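Local coordinates for protein telomerase reverse transcriptase (Takifugu rubripes, PDB 4LMO) that extends chromosome ends as the catalytic reverse transcriptase of telomerase, copying a template in the telomerase RNA that its RNA-binding domain, the part described here, helps to hold, at residues S6-L11 with G16-R21; P66-N71 with P191-Y196. All blocks are in the same frame, centred on the assembly; numbering follows the deposited sequence.

Contact 1. Residues S6-L11 with G16-R21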
loop_
_atom_site.group_PDB
_atom_site.type_symbol
_atom_site.label_atom_id
_atom_site.label_comp_id
_atom_site.label_asym_id
_atom_site.label_seq_id
_atom_site.Cartn_x
_atom_site.Cartn_y
_atom_site.Cartn_z
ATOM N N SER A 6 17.884 -1.164 13.532
ATOM C CA SER A 6 17.547 -2.275 12.644
ATOM C C SER A 6 16.293 -3.021 13.106
ATOM O O SER A 6 15.635 -3.692 12.305
ATOM C CB SER A 6 18.730 -3.242 12.543
ATOM O OG SER A 6 18.431 -4.344 11.703
ATOM N N PHE A 7 15.973 -2.899 14.396
ATOM C CA PHE A 7 14.815 -3.569 14.993
ATOM C C PHE A 7 13.483 -3.147 14.370
ATOM O O PHE A 7 12.648 -3.996 14.051
ATOM C CB PHE A 7 14.764 -3.338 16.513
ATOM C CG PHE A 7 15.848 -4.044 17.287
ATOM C CD1 PHE A 7 16.402 -5.240 16.831
ATOM C CD2 PHE A 7 16.294 -3.524 18.500
ATOM C CE1 PHE A 7 17.392 -5.887 17.556
ATOM C CE2 PHE A 7 17.282 -4.170 19.232
ATOM C CZ PHE A 7 17.831 -5.353 18.759
ATOM N N MET A 8 13.299 -1.838 14.201
ATOM C CA MET A 8 12.034 -1.268 13.720
ATOM C C MET A 8 11.653 -1.737 12.315
ATOM O O MET A 8 10.470 -1.933 12.026
ATOM C CB MET A 8 12.068 0.265 13.781
ATOM C CG MET A 8 12.177 0.840 15.187
ATOM S SD MET A 8 10.685 0.653 16.189
ATOM C CE MET A 8 9.663 1.983 15.554
ATOM N N ARG A 9 12.654 -1.906 11.453
ATOM C CA ARG A 9 12.457 -2.458 10.112
ATOM C C ARG A 9 11.997 -3.913 10.165
ATOM O O ARG A 9 11.046 -4.297 9.481
ATOM C CB ARG A 9 13.745 -2.349 9.286
ATOM C CG ARG A 9 13.727 -1.260 8.226
ATOM C CD ARG A 9 14.938 -1.360 7.307
ATOM N NE ARG A 9 15.941 -0.331 7.583
ATOM C CZ ARG A 9 16.957 -0.460 8.436
ATOM N NH1 ARG A 9 17.128 -1.582 9.124
ATOM N NH2 ARG A 9 17.808 0.544 8.601
ATOM N N THR A 10 12.678 -4.708 10.989
ATOM C CA THR A 10 12.412 -6.139 11.117
ATOM C C THR A 10 11.050 -6.416 11.752
ATOM O O THR A 10 10.245 -7.173 11.201
ATOM C CB THR A 10 13.510 -6.840 11.944
ATOM O OG1 THR A 10 14.796 -6.562 11.375
ATOM C CG2 THR A 10 13.280 -8.341 11.971
ATOM N N LEU A 11 10.809 -5.807 12.912
ATOM C CA LEU A 11 9.548 -5.969 13.628
ATOM C C LEU A 11 8.384 -5.388 12.830
ATOM O O LEU A 11 7.268 -5.915 12.876
ATOM C CB LEU A 11 9.619 -5.325 15.016
ATOM C CG LEU A 11 10.518 -5.967 16.078
ATOM C CD1 LEU A 11 10.488 -5.144 17.356
ATOM C CD2 LEU A 11 10.114 -7.405 16.368
ATOM N N GLY A 16 4.076 -5.158 11.567
ATOM C CA GLY A 16 3.539 -3.846 11.210
ATOM C C GLY A 16 3.429 -2.888 12.380
ATOM O O GLY A 16 3.846 -3.202 13.497
ATOM N N GLY A 17 2.868 -1.711 12.111
ATOM C CA GLY A 17 2.624 -0.696 13.132
ATOM C C GLY A 17 3.873 0.019 13.611
ATOM O O GLY A 17 3.989 0.340 14.793
ATOM N N ARG A 18 4.803 0.273 12.693
ATOM C CA ARG A 18 6.072 0.937 13.019
ATOM C C ARG A 18 6.397 2.081 12.057
ATOM O O ARG A 18 7.527 2.567 12.028
ATOM C CB ARG A 18 7.234 -0.071 13.020
ATOM C CG ARG A 18 7.036 -1.310 13.884
ATOM C CD ARG A 18 7.351 -1.061 15.350
ATOM N NE ARG A 18 7.251 -2.300 16.119
ATOM C CZ ARG A 18 7.542 -2.424 17.411
ATOM N NH1 ARG A 18 7.966 -1.382 18.117
ATOM N NH2 ARG A 18 7.408 -3.605 18.000
ATOM N N GLY A 19 5.415 2.505 11.270
ATOM C CA GLY A 19 5.620 3.595 10.324
ATOM C C GLY A 19 6.149 3.162 8.970
ATOM O O GLY A 19 6.294 1.969 8.692
ATOM N N MET A 20 6.468 4.154 8.142
ATOM C CA MET A 20 6.746 3.954 6.721
ATOM C C MET A 20 8.091 3.311 6.376
ATOM O O MET A 20 8.307 2.911 5.231
ATOM C CB MET A 20 6.592 5.280 5.971
ATOM C CG MET A 20 5.154 5.763 5.869
ATOM S SD MET A 20 4.108 4.617 4.951
ATOM C CE MET A 20 4.630 4.961 3.274
ATOM N N ARG A 21 8.986 3.200 7.354
ATOM C CA ARG A 21 10.326 2.664 7.107
ATOM C C ARG A 21 10.306 1.222 6.585
ATOM O O ARG A 21 11.115 0.856 5.732
ATOM C CB ARG A 21 11.198 2.776 8.361
ATOM C CG ARG A 21 12.686 2.905 8.070
ATOM C CD ARG A 21 13.500 3.141 9.337
ATOM N NE ARG A 21 13.232 4.444 9.949
ATOM C CZ ARG A 21 13.898 5.563 9.673
ATOM N NH1 ARG A 21 14.887 5.560 8.786
ATOM N NH2 ARG A 21 13.574 6.693 10.288
HETATM O O HOH W 1 5.922 -4.418 15.210
#

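Contact 2. Residues P66-N71 with P191-Y196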
loop_
_atom_site.group_PDB
_atom_site.type_symbol
_atom_site.label_atom_id
_atom_site.label_comp_id
_atom_site.label_asym_id
_atom_site.label_seq_id
_atom_site.Cartn_x
_atom_site.Cartn_y
_atom_site.Cartn_z
ATOM N N PRO A 66 10.433 -8.397 -21.379
ATOM C CA PRO A 66 9.771 -8.375 -22.688
ATOM C C PRO A 66 9.406 -6.945 -23.092
ATOM O O PRO A 66 9.280 -6.074 -22.227
ATOM C CB PRO A 66 8.499 -9.193 -22.452
ATOM C CG PRO A 66 8.845 -10.107 -21.330
ATOM C CD PRO A 66 9.762 -9.317 -20.441
ATOM N N ARG A 67 9.239 -6.710 -24.392
ATOM C CA ARG A 67 8.993 -5.361 -24.908
ATOM C C ARG A 67 7.779 -4.695 -24.256
ATOM O O ARG A 67 7.824 -3.506 -23.931
ATOM C CB ARG A 67 8.852 -5.370 -26.435
ATOM C CG ARG A 67 9.133 -4.020 -27.077
ATOM C CD ARG A 67 8.778 -4.000 -28.555
ATOM N NE ARG A 67 8.689 -2.629 -29.061
ATOM C CZ ARG A 67 7.560 -1.928 -29.159
ATOM N NH1 ARG A 67 6.398 -2.459 -28.794
ATOM N NH2 ARG A 67 7.593 -0.688 -29.626
ATOM N N ARG A 68 6.714 -5.473 -24.058
ATOM C CA ARG A 68 5.480 -5.004 -23.421
ATOM C C ARG A 68 5.748 -4.413 -22.037
ATOM O O ARG A 68 5.278 -3.318 -21.717
ATOM C CB ARG A 68 4.468 -6.150 -23.316
ATOM C CG ARG A 68 3.023 -5.701 -23.139
ATOM C CD ARG A 68 2.117 -6.840 -22.692
ATOM N NE ARG A 68 1.886 -7.843 -23.733
ATOM C CZ ARG A 68 0.832 -7.866 -24.547
ATOM N NH1 ARG A 68 -0.115 -6.933 -24.462
ATOM N NH2 ARG A 68 0.722 -8.827 -25.456
ATOM N N PHE A 69 6.517 -5.141 -21.230
ATOM C CA PHE A 69 6.823 -4.729 -19.864
ATOM C C PHE A 69 7.982 -3.737 -19.796
ATOM O O PHE A 69 8.062 -2.938 -18.859
ATOM C CB PHE A 69 7.080 -5.954 -18.978
ATOM C CG PHE A 69 5.860 -6.815 -18.772
ATOM C CD1 PHE A 69 5.545 -7.829 -19.674
ATOM C CD2 PHE A 69 5.018 -6.603 -17.685
ATOM C CE1 PHE A 69 4.418 -8.618 -19.490
ATOM C CE2 PHE A 69 3.891 -7.389 -17.495
ATOM C CZ PHE A 69 3.591 -8.399 -18.400
ATOM N N PHE A 70 8.867 -3.781 -20.792
ATOM C CA PHE A 70 9.957 -2.812 -20.898
ATOM C C PHE A 70 9.430 -1.393 -21.107
ATOM O O PHE A 70 9.986 -0.435 -20.573
ATOM C CB PHE A 70 10.934 -3.181 -22.023
ATOM C CG PHE A 70 12.063 -2.198 -22.188
ATOM C CD1 PHE A 70 12.085 -1.314 -23.266
ATOM C CD2 PHE A 70 13.093 -2.137 -21.251
ATOM C CE1 PHE A 70 13.120 -0.401 -23.412
ATOM C CE2 PHE A 70 14.128 -1.225 -21.391
ATOM C CZ PHE A 70 14.141 -0.356 -22.474
ATOM N N ASN A 71 8.358 -1.266 -21.882
ATOM C CA ASN A 71 7.752 0.036 -22.146
ATOM C C ASN A 71 7.048 0.651 -20.935
ATOM O O ASN A 71 6.750 1.846 -20.932
ATOM C CB ASN A 71 6.805 -0.048 -23.344
ATOM C CG ASN A 71 7.540 -0.273 -24.655
ATOM O OD1 ASN A 71 7.079 -1.023 -25.511
ATOM N ND2 ASN A 71 8.692 0.378 -24.816
ATOM N N PRO A 191 -9.380 -12.576 -28.607
ATOM C CA PRO A 191 -9.672 -13.023 -27.241
ATOM C C PRO A 191 -8.440 -13.280 -26.366
ATOM O O PRO A 191 -8.438 -12.891 -25.197
ATOM C CB PRO A 191 -10.442 -14.326 -27.465
ATOM C CG PRO A 191 -11.155 -14.102 -28.751
ATOM C CD PRO A 191 -10.244 -13.256 -29.595
ATOM N N SER A 192 -7.414 -13.919 -26.930
ATOM C CA SER A 192 -6.200 -14.268 -26.183
ATOM C C SER A 192 -5.399 -13.038 -25.758
ATOM O O SER A 192 -4.761 -13.039 -24.703
ATOM C CB SER A 192 -5.316 -15.219 -26.993
ATOM O OG SER A 192 -4.672 -14.540 -28.056
ATOM N N GLU A 193 -5.432 -12.001 -26.590
ATOM C CA GLU A 193 -4.797 -10.727 -26.272
ATOM C C GLU A 193 -5.567 -9.987 -25.179
ATOM O O GLU A 193 -4.962 -9.459 -24.241
ATOM C CB GLU A 193 -4.652 -9.861 -27.531
ATOM C CG GLU A 193 -4.089 -8.461 -27.302
ATOM C CD GLU A 193 -2.664 -8.448 -26.765
ATOM O OE1 GLU A 193 -2.006 -9.513 -26.730
ATOM O OE2 GLU A 193 -2.192 -7.358 -26.379
ATOM N N LEU A 194 -6.894 -9.954 -25.301
ATOM C CA LEU A 194 -7.750 -9.352 -24.278
ATOM C C LEU A 194 -7.581 -10.062 -22.934
ATOM O O LEU A 194 -7.489 -9.413 -21.893
ATOM C CB LEU A 194 -9.221 -9.358 -24.712
ATOM C CG LEU A 194 -10.270 -8.798 -23.739
ATOM C CD1 LEU A 194 -9.985 -7.352 -23.354
ATOM C CD2 LEU A 194 -11.671 -8.930 -24.318
ATOM N N SER A 195 -7.534 -11.392 -22.982
ATOM C CA SER A 195 -7.313 -12.235 -21.806
ATOM C C SER A 195 -5.966 -11.949 -21.137
ATOM O O SER A 195 -5.867 -11.932 -19.909
ATOM C CB SER A 195 -7.415 -13.713 -22.196
ATOM O OG SER A 195 -6.922 -14.562 -21.174
ATOM N N TYR A 196 -4.940 -11.727 -21.950
ATOM C CA TYR A 196 -3.604 -11.418 -21.448
ATOM C C TYR A 196 -3.521 -9.994 -20.894
ATOM O O TYR A 196 -2.826 -9.747 -19.906
ATOM C CB TYR A 196 -2.558 -11.641 -22.541
ATOM C CG TYR A 196 -1.126 -11.608 -22.054
ATOM C CD1 TYR A 196 -0.701 -12.433 -21.009
ATOM C CD2 TYR A 196 -0.187 -10.768 -22.655
ATOM C CE1 TYR A 196 0.613 -12.407 -20.565
ATOM C CE2 TYR A 196 1.129 -10.738 -22.219
ATOM C CZ TYR A 196 1.523 -11.556 -21.176
ATOM O OH TYR A 196 2.829 -11.525 -20.747
#

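Contact 1. Residues S6-L11 with G16-R21
Leu11 lies over one face of the Arg18 guanidinium, with CD1 of Leu11 3.5 Å from NH2 of Arg18, while a water sits at its edge, in the plane. Met8 comes at the same group obliquely, its sulfur SD 3.9 Å from NH1 of Arg18. The side chains of Met8 and Arg18 cross at about a right angle, and bends at chi2 and chi3 of Met8 (-71° and -79°) curl its methyl CE back to within 3.8 Å of CD of Arg18. The aliphatic part of the arginine therefore rests on the thioether and its head on the leucine.

The edge water joins both segments. It accepts from NE of Arg18 at 2.7 Å, and donates to the carbonyl O of Gly16 at 3.0 Å and, weakly, to the carbonyl O of Leu11. Further along, the chains of Arg9 and Arg21 run close through their CG atoms, 4.3 Å apart; their like-charged ends diverge, NH2 of Arg9 5.8 Å from NH1 of Arg21.

Gly16 has positive phi and leaves helix 6-15, and the loop after it doubles back beside the helix. Backbone hydrogen bonds between Gly17 and Arg218, and between Gly19 and Ala219, tie this loop to the end of helix 191-220. Leu11 belongs to the TFLY motif, which is involved in RNA binding. With no direct hydrogen bond between the segments, cohesion here comes from apolar contact along an arginine and from one shared water, on a surface to which three arginines are likely to give a positive character.

Contact 2. Residues P66-N71 with P191-Y196
Arg68 meets Glu193 in a bidentate, end-on salt bridge that ties the short helix 67-70 to the first turns of helix 191-220. NH1 of Arg68 donates to OE2 of Glu193 over 2.9 Å in a nearly straight bond, and NH2 of Arg68 reaches the syn lone pair of OE1 of Glu193 at 3.1 Å. The guanidinium and carboxylate planes are 28° apart, close to coplanar.

Tyr196 turns a ring edge to one face of the Arg68 guanidinium, the planes 82° apart, and CE2 of Tyr196 comes within 3.4 Å of NE of Arg68. Replacing Arg68 with an alanine is likely to leave the Glu193 carboxylate without the two nitrogens that helix 67-70 offers it, and to open a gap beside the Tyr196 ring edge.

Torsions explain the reach: with chi1 (-160°) and chi2 of Arg68 both anti, the chain runs out straight to helix 191-220 before a bend at chi3 turns the head onto the acid. Farther out, the carbonyl O of Leu181 takes a hydrogen bond from NH1 of Arg68, and Arg197 makes a weak, long ion pair with OE2 of Glu193. Ile200 touches both Arg68 and Phe69, whose ring also meets Phe48 and, edge-to-face, Phe49. Arg68 and Phe69, like Glu193 and Tyr196, lie in regions that probably interact with the RNA template, and the salt bridge joins these two regions of the RNA-binding domain. At the margin of the contact, the hydroxyl OH of Tyr196 lies in the plane of the Phe69 ring, at its edge, 3.5 Å from CE1 of Phe69.

Contacts 1 and 2 lie on opposite sides of the centre of the chain, their own centres 37 Å apart and their nearest atoms about 24 Å apart, so neither touches the other. They follow one another along the chain, contact 1 closing before contact 2 opens. Helix 191-220 relates them: residues 191-196 at its start belong to contact 2, while its far end receives the loop of contact 1. Each contact also includes residues linked to RNA, by experiment for the TFLY motif in contact 1 and only probably, by similarity, for the four touching residues of contact 2. This placement is consistent with telomerase RNA meeting the domain at well-separated places.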